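Local atomic coordinates of NADH:ubiquinone oxidoreductase, Na translocating, F subunit (Porphyromonas gingivalis, PDB entry 2R6H), a protein that belongs to the flavin-dependent oxidoreductases, holding flavin-adenine dinucleotide in a chain that pairs an FAD-binding domain with an NAD-binding domain. Residues Asn17-Thr22 and Asp63-Asp68; Ile54-Tyr59 and Trp75-Lys80; Phe150-Thr155 and Glu257-Gly262; Ala157-Ile162 and Thr184-Ser189. All blocks are in the same frame, centred on the assembly; numbering follows the deposited sequence. Where two conformers were deposited one is given.

Contact 1 (Asn17-Thr22 and Asp63-Asp68). With SO4 (sulfate ion), chain G; SO4 (sulfate ion), chain E.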
# COMPACT_ATOMS: atom_id res chain seq x y z
N ASN A 17 -12.12 10.25 -0.74
CA ASN A 17 -11.90 9.11 0.14
C ASN A 17 -12.84 7.95 -0.15
O ASN A 17 -13.75 7.67 0.62
CB ASN A 17 -12.04 9.54 1.61
CG ASN A 17 -11.20 8.70 2.55
OD1 ASN A 17 -10.08 8.32 2.22
ND2 ASN A 17 -11.75 8.39 3.71
N LYS A 18 -12.61 7.28 -1.27
CA LYS A 18 -13.41 6.12 -1.65
C LYS A 18 -12.63 4.82 -1.44
O LYS A 18 -11.41 4.79 -1.59
CB LYS A 18 -13.86 6.23 -3.11
CG LYS A 18 -15.25 6.81 -3.28
CD LYS A 18 -15.38 7.55 -4.60
CE LYS A 18 -15.60 6.58 -5.75
NZ LYS A 18 -15.70 7.28 -7.06
N ASN A 19 -13.34 3.76 -1.09
CA ASN A 19 -12.73 2.44 -0.96
C ASN A 19 -12.13 1.95 -2.27
O ASN A 19 -12.75 2.07 -3.33
CB ASN A 19 -13.76 1.43 -0.43
CG ASN A 19 -13.73 1.30 1.08
OD1 ASN A 19 -14.15 2.20 1.80
ND2 ASN A 19 -13.23 0.17 1.56
N VAL A 20 -10.93 1.39 -2.19
CA VAL A 20 -10.24 0.91 -3.37
C VAL A 20 -10.07 -0.64 -3.28
O VAL A 20 -9.90 -1.34 -4.29
CB VAL A 20 -8.93 1.71 -3.55
CG1 VAL A 20 -7.73 0.99 -2.94
CG2 VAL A 20 -8.71 2.05 -4.99
N SER A 21 -10.18 -1.17 -2.06
CA SER A 21 -10.35 -2.59 -1.83
C SER A 21 -11.22 -2.67 -0.61
O SER A 21 -11.81 -1.68 -0.22
CB SER A 21 -9.03 -3.26 -1.52
OG SER A 21 -8.61 -2.84 -0.24
N THR A 22 -11.28 -3.83 0.04
CA THR A 22 -12.16 -3.95 1.20
C THR A 22 -11.68 -3.16 2.43
O THR A 22 -12.49 -2.61 3.17
CB THR A 22 -12.39 -5.39 1.61
OG1 THR A 22 -13.14 -6.06 0.58
CG2 THR A 22 -13.19 -5.43 2.89
N ASP A 63 -20.93 -0.94 -2.51
CA ASP A 63 -21.66 -2.22 -2.50
C ASP A 63 -20.76 -3.45 -2.46
O ASP A 63 -21.05 -4.42 -1.75
CB ASP A 63 -22.57 -2.32 -3.73
CG ASP A 63 -23.35 -1.02 -4.02
OD1 ASP A 63 -23.42 -0.11 -3.15
OD2 ASP A 63 -23.90 -0.92 -5.15
N ARG A 64 -19.68 -3.42 -3.22
CA ARG A 64 -18.83 -4.59 -3.42
C ARG A 64 -17.77 -4.80 -2.35
O ARG A 64 -17.10 -5.83 -2.34
CB ARG A 64 -18.18 -4.52 -4.79
CG ARG A 64 -17.06 -3.51 -4.92
CD ARG A 64 -16.73 -3.30 -6.38
NE ARG A 64 -15.45 -2.64 -6.63
CZ ARG A 64 -15.29 -1.32 -6.76
NH1 ARG A 64 -16.34 -0.50 -6.65
NH2 ARG A 64 -14.08 -0.81 -7.01
N PHE A 65 -17.60 -3.83 -1.46
CA PHE A 65 -16.64 -3.98 -0.38
C PHE A 65 -17.34 -4.20 0.94
O PHE A 65 -16.74 -4.68 1.90
CB PHE A 65 -15.73 -2.76 -0.29
CG PHE A 65 -14.93 -2.53 -1.52
CD1 PHE A 65 -14.05 -3.49 -1.97
CD2 PHE A 65 -15.06 -1.35 -2.24
CE1 PHE A 65 -13.31 -3.29 -3.12
CE2 PHE A 65 -14.32 -1.15 -3.40
CZ PHE A 65 -13.45 -2.12 -3.83
N ARG A 66 -18.61 -3.86 1.01
CA ARG A 66 -19.22 -3.86 2.32
C ARG A 66 -19.46 -5.31 2.82
O ARG A 66 -19.59 -5.54 4.03
CB ARG A 66 -20.41 -2.89 2.41
CG ARG A 66 -21.81 -3.48 2.36
CD ARG A 66 -22.82 -2.40 2.72
NE ARG A 66 -22.56 -1.23 1.90
CZ ARG A 66 -23.18 -0.97 0.76
NH1 ARG A 66 -24.14 -1.76 0.30
NH2 ARG A 66 -22.85 0.12 0.07
N GLY A 67 -19.43 -6.27 1.91
CA GLY A 67 -19.68 -7.67 2.22
C GLY A 67 -18.92 -8.27 3.40
O GLY A 67 -19.51 -8.94 4.25
N ASP A 68 -17.61 -8.04 3.45
CA ASP A 68 -16.81 -8.58 4.55
C ASP A 68 -17.07 -7.87 5.87
O ASP A 68 -16.97 -8.47 6.95
CB ASP A 68 -15.32 -8.53 4.21
CG ASP A 68 -14.90 -9.68 3.30
OD1 ASP A 68 -15.79 -10.38 2.75
OD2 ASP A 68 -13.66 -9.89 3.16
S SO4 G . -20.01 -1.32 -6.73
O1 SO4 G . -19.58 -2.17 -5.62
O2 SO4 G . -19.09 -0.19 -6.83
O3 SO4 G . -20.05 -2.15 -7.95
O4 SO4 G . -21.34 -0.78 -6.47
S SO4 E . -16.23 3.24 -7.27
O1 SO4 E . -15.04 4.04 -6.97
O2 SO4 E . -16.43 3.29 -8.71
O3 SO4 E . -16.02 1.85 -6.87
O4 SO4 E . -17.42 3.77 -6.59
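With chi1 at -61°, the F65 ring swings out beside its own backbone N and lies flat against the backbone of S21, while R64, whose CG sits between N and carbonyl carbon (chi1 73°), runs an extended chain back over the same ring. The contact lies where strand 9-19 of the antiparallel six-stranded sheet of the FAD-binding domain gives way to a turn, close to the start of helix 66-71. Phenylalanine suits this buried place: its flat ring is sandwiched, with R64 CG 3.8 Å above one face and the S21 peptide on the other. N19 CB comes obliquely to F65 CD2, 3.6 Å away, and the guanidinium of R64 covers F65 CE2 with one face. Arginine pairs an apolar stem for the ring with a charged end, which here holds sulfate ions probably taken up from the crystallisation liquor: R64 NH1 donates to O2 of the chain G sulfate at 2.8 Å, and the chain E sulfate also meets the guanidinium edge. T22 CG2 touches D68 CB at 4.0 Å, while T22 OG1 bonds to E199 and T22 O to W69. N19 fixes the turn from within, since its ND2 donates to S21 O over 2.9 Å (165°), nearly straight along the C=O and close to the plane of the N19 amide; that same S21 O stands 3.3 Å above the F65 ring, displaced toward its rim.

Contact 2 (Ile54-Tyr59 and Trp75-Lys80)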
# COMPACT_ATOMS: atom_id res chain seq x y z
N ILE A 54 -15.41 8.24 16.96
CA ILE A 54 -16.22 7.79 15.83
C ILE A 54 -16.75 6.36 15.72
O ILE A 54 -16.03 5.40 15.93
CB ILE A 54 -15.61 8.11 14.46
CG1 ILE A 54 -16.77 8.35 13.48
CG2 ILE A 54 -14.67 6.99 14.02
CD1 ILE A 54 -16.45 8.10 12.04
N ARG A 55 -18.03 6.25 15.36
CA ARG A 55 -18.66 4.97 15.08
C ARG A 55 -18.39 4.51 13.64
O ARG A 55 -18.56 5.27 12.69
CB ARG A 55 -20.17 5.08 15.30
CG ARG A 55 -20.58 5.51 16.70
CD ARG A 55 -22.09 5.49 16.89
NE ARG A 55 -22.68 6.82 16.92
CZ ARG A 55 -23.98 7.06 16.78
NH1 ARG A 55 -24.83 6.06 16.58
NH2 ARG A 55 -24.43 8.31 16.82
N TYR A 56 -17.98 3.25 13.48
CA TYR A 56 -17.74 2.66 12.16
C TYR A 56 -19.00 2.61 11.29
O TYR A 56 -18.92 2.41 10.08
CB TYR A 56 -17.16 1.26 12.31
CG TYR A 56 -15.66 1.20 12.45
CD1 TYR A 56 -14.94 0.15 11.91
CD2 TYR A 56 -14.96 2.20 13.11
CE1 TYR A 56 -13.57 0.09 12.04
CE2 TYR A 56 -13.59 2.15 13.25
CZ TYR A 56 -12.89 1.10 12.71
OH TYR A 56 -11.53 1.03 12.83
N ALA A 57 -20.17 2.78 11.89
CA ALA A 57 -21.41 2.71 11.14
C ALA A 57 -21.56 3.96 10.28
O ALA A 57 -22.50 4.08 9.50
CB ALA A 57 -22.59 2.56 12.07
N ASP A 58 -20.62 4.88 10.43
CA ASP A 58 -20.67 6.16 9.75
C ASP A 58 -19.84 6.14 8.49
O ASP A 58 -19.74 7.14 7.79
CB ASP A 58 -20.11 7.25 10.67
CG ASP A 58 -21.08 7.62 11.79
OD1 ASP A 58 -20.58 7.90 12.93
OD2 ASP A 58 -22.31 7.62 11.52
N TYR A 59 -19.23 5.00 8.20
CA TYR A 59 -18.26 4.94 7.11
C TYR A 59 -18.95 4.79 5.76
O TYR A 59 -20.03 4.23 5.68
CB TYR A 59 -17.31 3.78 7.34
CG TYR A 59 -16.25 4.00 8.39
CD1 TYR A 59 -15.85 5.28 8.74
CD2 TYR A 59 -15.62 2.92 8.99
CE1 TYR A 59 -14.85 5.48 9.70
CE2 TYR A 59 -14.63 3.10 9.94
CZ TYR A 59 -14.24 4.38 10.30
OH TYR A 59 -13.26 4.54 11.25
N TRP A 75 -19.12 -2.98 11.44
CA TRP A 75 -19.94 -1.79 11.58
C TRP A 75 -20.24 -1.52 13.04
O TRP A 75 -20.76 -0.46 13.38
CB TRP A 75 -21.27 -1.99 10.90
CG TRP A 75 -21.16 -2.34 9.48
CD1 TRP A 75 -21.46 -3.54 8.92
CD2 TRP A 75 -20.74 -1.49 8.42
NE1 TRP A 75 -21.25 -3.49 7.57
CE2 TRP A 75 -20.81 -2.23 7.23
CE3 TRP A 75 -20.32 -0.16 8.35
CZ2 TRP A 75 -20.46 -1.70 6.00
CZ3 TRP A 75 -19.99 0.37 7.12
CH2 TRP A 75 -20.06 -0.40 5.97
N SER A 76 -19.94 -2.49 13.90
CA SER A 76 -20.20 -2.33 15.31
C SER A 76 -19.03 -1.73 16.06
O SER A 76 -19.18 -1.33 17.22
CB SER A 76 -20.61 -3.65 15.92
OG SER A 76 -22.01 -3.77 15.88
N LEU A 77 -17.88 -1.64 15.41
CA LEU A 77 -16.71 -1.02 16.04
C LEU A 77 -16.91 0.48 16.32
O LEU A 77 -17.68 1.15 15.63
CB LEU A 77 -15.48 -1.23 15.15
CG LEU A 77 -14.99 -2.68 15.18
CD1 LEU A 77 -14.06 -2.97 14.03
CD2 LEU A 77 -14.32 -3.00 16.52
N THR A 78 -16.26 0.98 17.37
CA THR A 78 -16.14 2.43 17.61
C THR A 78 -14.72 2.75 18.03
O THR A 78 -14.00 1.86 18.46
CB THR A 78 -17.12 2.95 18.68
OG1 THR A 78 -16.94 2.20 19.88
CG2 THR A 78 -18.55 2.83 18.22
N CYS A 79 -14.30 4.01 17.91
CA CYS A 79 -12.94 4.40 18.29
C CYS A 79 -12.84 5.80 18.89
O CYS A 79 -13.23 6.78 18.26
CB CYS A 79 -11.98 4.27 17.09
SG CYS A 79 -10.23 4.57 17.49
N LYS A 80 -12.30 5.88 20.10
CA LYS A 80 -12.10 7.14 20.81
C LYS A 80 -10.60 7.48 20.90
O LYS A 80 -9.81 6.69 21.41
CB LYS A 80 -12.70 7.04 22.21
CG LYS A 80 -12.73 8.32 23.00
CD LYS A 80 -14.14 8.88 23.12
CE LYS A 80 -14.17 10.29 23.72
NZ LYS A 80 -13.78 10.35 25.17
O HOH W 1 -20.08 1.69 14.98
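A short two-stranded antiparallel sheet, strands 52-55 and 78-81, brings these segments together beside the FAD, about 7 Å from the side chain of C79. I54 and C79 form a hydrogen-bonded pair, I54 N to C79 O at 2.9 Å and C79 N to I54 O at 3.0 Å. R55 and T78 follow as a non-hydrogen-bonded pair; the arginine stem, in the conformer given, lies beside the threonine methyl, a choice of residues suited to an exposed face. One more backbone bond, Y56 N to L77 O, carries the pairing into the 3-10 segment 56-58. Where the chains then diverge, a water fills in, accepting from A57 N and donating to the carbonyls of W75 and L77. The aromatic side chains pack alongside. L77 CB makes a CH-pi contact over one face of the Y56 ring, 3.7 Å from its centroid, and Y59 CE2 covers the opposite face. Tyrosine serves here with a greasy ring and a polar end: Y56 OH hydrogen-bonds to S130 OG and Y59 OH to S130 O. W75 turns its indole edge to Y56 O, CE3 at 3.4 Å. The whole is an antiparallel two-stranded sheet whose strand 52-55 runs on into a 3-10 turn, in the FAD-binding part of the chain.

Contact 3 (Phe150-Thr155 and Glu257-Gly262)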
# COMPACT_ATOMS: atom_id res chain seq x y z
N PHE A 150 13.51 5.60 1.88
CA PHE A 150 13.23 4.46 1.02
C PHE A 150 13.19 4.87 -0.45
O PHE A 150 12.16 5.31 -0.95
CB PHE A 150 11.91 3.80 1.42
CG PHE A 150 11.55 2.61 0.56
CD1 PHE A 150 10.37 2.59 -0.16
CD2 PHE A 150 12.40 1.52 0.49
CE1 PHE A 150 10.04 1.50 -0.94
CE2 PHE A 150 12.07 0.42 -0.30
CZ PHE A 150 10.89 0.42 -1.01
N HIS A 151 14.31 4.75 -1.22
CA HIS A 151 14.38 5.32 -2.57
C HIS A 151 15.07 4.39 -3.58
O HIS A 151 15.91 3.57 -3.21
CB HIS A 151 15.11 6.67 -2.55
CG HIS A 151 14.52 7.69 -1.61
ND1 HIS A 151 15.28 8.42 -0.73
CD2 HIS A 151 13.24 8.09 -1.44
CE1 HIS A 151 14.49 9.22 -0.04
NE2 HIS A 151 13.25 9.04 -0.44
N ILE A 152 14.74 4.57 -4.85
CA ILE A 152 15.36 3.83 -5.94
C ILE A 152 16.88 4.02 -5.94
O ILE A 152 17.38 5.12 -5.69
CB ILE A 152 14.80 4.25 -7.31
CG1 ILE A 152 13.28 4.30 -7.27
CG2 ILE A 152 15.29 3.30 -8.40
CD1 ILE A 152 12.66 5.09 -8.41
N GLN A 153 17.60 2.94 -6.21
CA GLN A 153 19.05 3.00 -6.33
C GLN A 153 19.46 3.41 -7.74
O GLN A 153 18.86 2.98 -8.73
CB GLN A 153 19.68 1.65 -5.97
CG GLN A 153 19.24 1.11 -4.63
CD GLN A 153 19.64 2.00 -3.47
OE1 GLN A 153 20.83 2.15 -3.17
NE2 GLN A 153 18.66 2.60 -2.82
N ASP A 154 20.48 4.25 -7.84
CA ASP A 154 21.11 4.56 -9.12
C ASP A 154 21.94 3.38 -9.62
O ASP A 154 23.15 3.34 -9.42
CB ASP A 154 21.97 5.81 -9.01
CG ASP A 154 21.16 7.04 -8.61
OD1 ASP A 154 19.92 6.97 -8.65
OD2 ASP A 154 21.78 8.06 -8.25
N THR A 155 21.27 2.43 -10.26
CA THR A 155 21.95 1.32 -10.92
C THR A 155 21.34 1.07 -12.30
O THR A 155 20.32 1.67 -12.66
CB THR A 155 21.86 0.03 -10.09
OG1 THR A 155 21.81 0.35 -8.70
CG2 THR A 155 23.06 -0.87 -10.36
N GLU A 257 17.91 -6.05 -7.58
CA GLU A 257 17.53 -5.24 -6.45
C GLU A 257 16.08 -5.56 -6.17
O GLU A 257 15.26 -5.60 -7.08
CB GLU A 257 17.74 -3.74 -6.73
CG GLU A 257 19.16 -3.26 -6.45
CD GLU A 257 19.62 -2.13 -7.36
OE1 GLU A 257 18.75 -1.47 -7.99
OE2 GLU A 257 20.86 -1.91 -7.44
N TYR A 258 15.79 -5.82 -4.90
CA TYR A 258 14.45 -6.18 -4.46
C TYR A 258 13.81 -5.03 -3.70
O TYR A 258 14.27 -4.66 -2.61
CB TYR A 258 14.54 -7.42 -3.56
CG TYR A 258 15.00 -8.63 -4.31
CD1 TYR A 258 16.34 -8.91 -4.45
CD2 TYR A 258 14.09 -9.48 -4.91
CE1 TYR A 258 16.77 -10.00 -5.16
CE2 TYR A 258 14.51 -10.59 -5.61
CZ TYR A 258 15.85 -10.84 -5.73
OH TYR A 258 16.25 -11.94 -6.44
N TYR A 259 12.77 -4.43 -4.26
CA TYR A 259 12.05 -3.42 -3.51
C TYR A 259 10.74 -4.01 -3.05
O TYR A 259 9.88 -4.33 -3.86
CB TYR A 259 11.84 -2.16 -4.35
CG TYR A 259 13.14 -1.55 -4.84
CD1 TYR A 259 13.77 -0.53 -4.13
CD2 TYR A 259 13.76 -2.02 -5.99
CE1 TYR A 259 14.97 0.01 -4.57
CE2 TYR A 259 14.95 -1.48 -6.44
CZ TYR A 259 15.55 -0.47 -5.73
OH TYR A 259 16.73 0.04 -6.19
N MSE A 260 10.58 -4.20 -1.75
CA MSE A 260 9.31 -4.71 -1.26
C MSE A 260 8.70 -3.83 -0.19
O MSE A 260 9.41 -3.16 0.54
CB MSE A 260 9.44 -6.14 -0.76
CG MSE A 260 9.66 -6.28 0.73
SE MSE A 260 9.76 -8.16 1.24
CE MSE A 260 8.27 -8.82 0.19
N CYS A 261 7.38 -3.82 -0.15
CA CYS A 261 6.66 -3.24 0.97
C CYS A 261 5.38 -4.02 1.19
O CYS A 261 4.60 -4.23 0.27
CB CYS A 261 6.34 -1.78 0.72
SG CYS A 261 5.72 -0.98 2.22
N GLY A 262 5.17 -4.44 2.43
CA GLY A 262 4.00 -5.21 2.79
C GLY A 262 4.13 -5.66 4.22
O GLY A 262 5.09 -5.28 4.91
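The irregular segment F150-T155 runs roughly antiparallel to residues 257-260, their end-to-end directions 157° apart, yet at a distance of 8.3 Å between the CA atoms of I152 and Y259, so side chains must bridge the two. Y259 spans most of that gap. With chi1 at -58°, its CG turns away from its own carbonyl and points the phenol at the loop, where the hydroxyl accepts from Q153 N at 3.0 Å (161°). Q153 CG packs on the same oxygen, and the bent glutamine chain returns its amide to the segment itself, NE2 donating to H151 O at 2.9 Å. Toward the other end, F150 CE2 approaches the edge of the Y259 ring, 4.3 Å from CD1, and H151 O also lies near the ring plane. Tyrosine suits the position because its ring is also stacked on F285 and meets Y161, while only its tip is polar. E257 completes the link: T155 OG1 donates to the syn lone pair of OE2 at 2.8 Å, and Y259 OH donates to OE1 at 3.1 Å from above the carboxylate plane. Threonine offers a short hydroxyl at just this reach. R186 supplies the counter-charge through a salt bridge to OE1. The phenol thus acts as acceptor and donor at once, relaying from a loop amide to a carboxylate. Two hydroxyls and a guanidinium around the buried E257 would probably favour its charged form, and the T155-E257 and Q153-Y259 bonds tie this end of the loop to the strand.

Contact 4 (Ala157-Ile162 and Thr184-Ser189)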
# COMPACT_ATOMS: atom_id res chain seq x y z
N ALA A 157 20.76 -2.12 -12.62
CA ALA A 157 20.36 -3.46 -12.17
C ALA A 157 18.91 -3.83 -12.48
O ALA A 157 18.07 -2.96 -12.65
CB ALA A 157 20.60 -3.58 -10.68
N GLU A 158 18.61 -5.12 -12.54
CA GLU A 158 17.21 -5.53 -12.65
C GLU A 158 16.49 -5.18 -11.36
O GLU A 158 17.06 -5.31 -10.28
CB GLU A 158 17.08 -7.03 -12.92
CG GLU A 158 15.62 -7.48 -13.03
CD GLU A 158 15.47 -8.98 -13.29
OE1 GLU A 158 16.47 -9.65 -13.63
OE2 GLU A 158 14.31 -9.47 -13.17
N MSE A 159 15.25 -4.74 -11.47
CA MSE A 159 14.44 -4.50 -10.29
C MSE A 159 13.30 -5.52 -10.22
O MSE A 159 12.67 -5.84 -11.22
CB MSE A 159 13.86 -3.10 -10.31
CG MSE A 159 14.79 -2.04 -10.88
SE MSE A 159 14.24 -0.19 -10.45
CE MSE A 159 14.54 0.64 -12.20
N LEU A 160 13.06 -6.02 -9.01
CA LEU A 160 11.91 -6.85 -8.73
C LEU A 160 11.13 -6.27 -7.55
O LEU A 160 11.64 -6.25 -6.43
CB LEU A 160 12.35 -8.28 -8.40
CG LEU A 160 11.32 -9.39 -8.58
CD1 LEU A 160 12.01 -10.74 -8.73
CD2 LEU A 160 10.33 -9.41 -7.43
N TYR A 161 9.92 -5.79 -7.81
CA TYR A 161 9.06 -5.22 -6.78
C TYR A 161 8.12 -6.26 -6.20
O TYR A 161 7.49 -7.02 -6.93
CB TYR A 161 8.26 -4.05 -7.34
CG TYR A 161 9.05 -2.77 -7.45
CD1 TYR A 161 9.85 -2.51 -8.55
CD2 TYR A 161 9.01 -1.83 -6.43
CE1 TYR A 161 10.58 -1.35 -8.64
CE2 TYR A 161 9.74 -0.66 -6.51
CZ TYR A 161 10.52 -0.43 -7.61
OH TYR A 161 11.24 0.75 -7.67
N ILE A 162 8.01 -6.29 -4.88
CA ILE A 162 7.14 -7.25 -4.21
C ILE A 162 6.20 -6.49 -3.29
O ILE A 162 6.62 -6.02 -2.24
CB ILE A 162 7.95 -8.20 -3.29
CG1 ILE A 162 9.07 -8.89 -4.06
CG2 ILE A 162 7.02 -9.23 -2.66
CD1 ILE A 162 9.86 -9.86 -3.21
N THR A 184 12.37 4.84 -18.01
CA THR A 184 13.58 4.05 -17.84
C THR A 184 13.72 2.88 -18.78
O THR A 184 12.74 2.39 -19.36
CB THR A 184 13.70 3.48 -16.42
OG1 THR A 184 14.89 2.68 -16.34
CG2 THR A 184 12.48 2.63 -16.08
N GLY A 185 14.95 2.42 -18.92
CA GLY A 185 15.23 1.29 -19.79
C GLY A 185 15.64 0.10 -18.95
O GLY A 185 16.01 -0.95 -19.48
N ARG A 186 15.60 0.28 -17.64
CA ARG A 186 15.84 -0.82 -16.73
C ARG A 186 14.76 -1.89 -16.88
O ARG A 186 13.64 -1.60 -17.31
CB ARG A 186 15.86 -0.29 -15.30
CG ARG A 186 17.11 0.45 -14.96
CD ARG A 186 17.66 -0.09 -13.67
NE ARG A 186 17.57 0.85 -12.57
CZ ARG A 186 17.67 0.50 -11.29
NH1 ARG A 186 17.82 -0.77 -10.94
NH2 ARG A 186 17.59 1.44 -10.36
N LYS A 187 15.10 -3.13 -16.53
CA LYS A 187 14.12 -4.21 -16.50
C LYS A 187 13.47 -4.28 -15.12
O LYS A 187 14.15 -4.31 -14.09
CB LYS A 187 14.77 -5.54 -16.86
CG LYS A 187 13.84 -6.72 -16.74
CD LYS A 187 14.07 -7.70 -17.89
CE LYS A 187 13.53 -9.07 -17.55
NZ LYS A 187 13.98 -9.49 -16.20
N VAL A 188 12.14 -4.28 -15.10
CA VAL A 188 11.40 -4.06 -13.87
C VAL A 188 10.16 -4.93 -13.81
O VAL A 188 9.28 -4.82 -14.65
CB VAL A 188 10.94 -2.57 -13.75
CG1 VAL A 188 10.17 -2.36 -12.46
CG2 VAL A 188 12.11 -1.60 -13.82
N SER A 189 10.08 -5.80 -12.81
CA SER A 189 8.85 -6.53 -12.58
C SER A 189 8.24 -6.13 -11.23
O SER A 189 8.96 -5.81 -10.28
CB SER A 189 9.09 -8.05 -12.62
OG SER A 189 9.99 -8.47 -11.60
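Backbone bonds come first: M159 N donates to K187 O at 2.9 Å, S189 N to M159 O at 3.0 Å, and Y161 N to S189 O at 2.7 Å, the regular pattern of parallel strands in a beta-alpha-beta crossover. Charged groups meet beside the first paired residues. E158 and K187 lie side by side, both with CG anti to the backbone N (chi1 180° and 176°), and E158 OE2 meets K187 NZ in a salt bridge of 3.0 Å; Y246 OH bonds to both partners. R186 turns inward instead and donates from NH1 to A157 O at 2.8 Å, with that oxygen in the guanidinium plane although the nitrogen stands above the carbonyl plane; E257 is the charged partner of the same NH1. Arginine has the length to reach A157, in the residues leading into the other strand, and its flat end carries the selenomethionine M159 CE over one face. Apolar contacts finish the interface: M159 CE touches V188 CG2 at 3.7 Å, and V188 CG1 lies 3.9 Å from Y161 CD1. The branched valine thus serves two neighbours with two methyls. On the other face L160 CG rests on S189 OG at 3.4 Å, serine being small enough to fit there. Helix 168-181 packs on M159 and Y161 through L178, helix 238-247 covers L160 on the other side, and strand 256-261 flanks strand 158-164 along its remaining edge.

Overall arrangement
Contacts 1 and 2 belong to the flavin-binding part of the chain and alternate along it; their centres are 15 Å apart, and R66 packs on W75 where they touch. Contacts 3 and 4 lie on the opposite side of the chain's centre, with centres only 9 Å apart. They share the parallel five-stranded sheet, where strands 158-164 and 256-261 are neighbours, and both segments of contact 4 fall in sequence between those of contact 3. Centres of the two groups are 30 to 41 Å apart. Since F150-T155 follows strand 140-147 of the antiparallel sheet, contact 3 probably fastens the connection between the antiparallel, flavin-binding part and the parallel sheet.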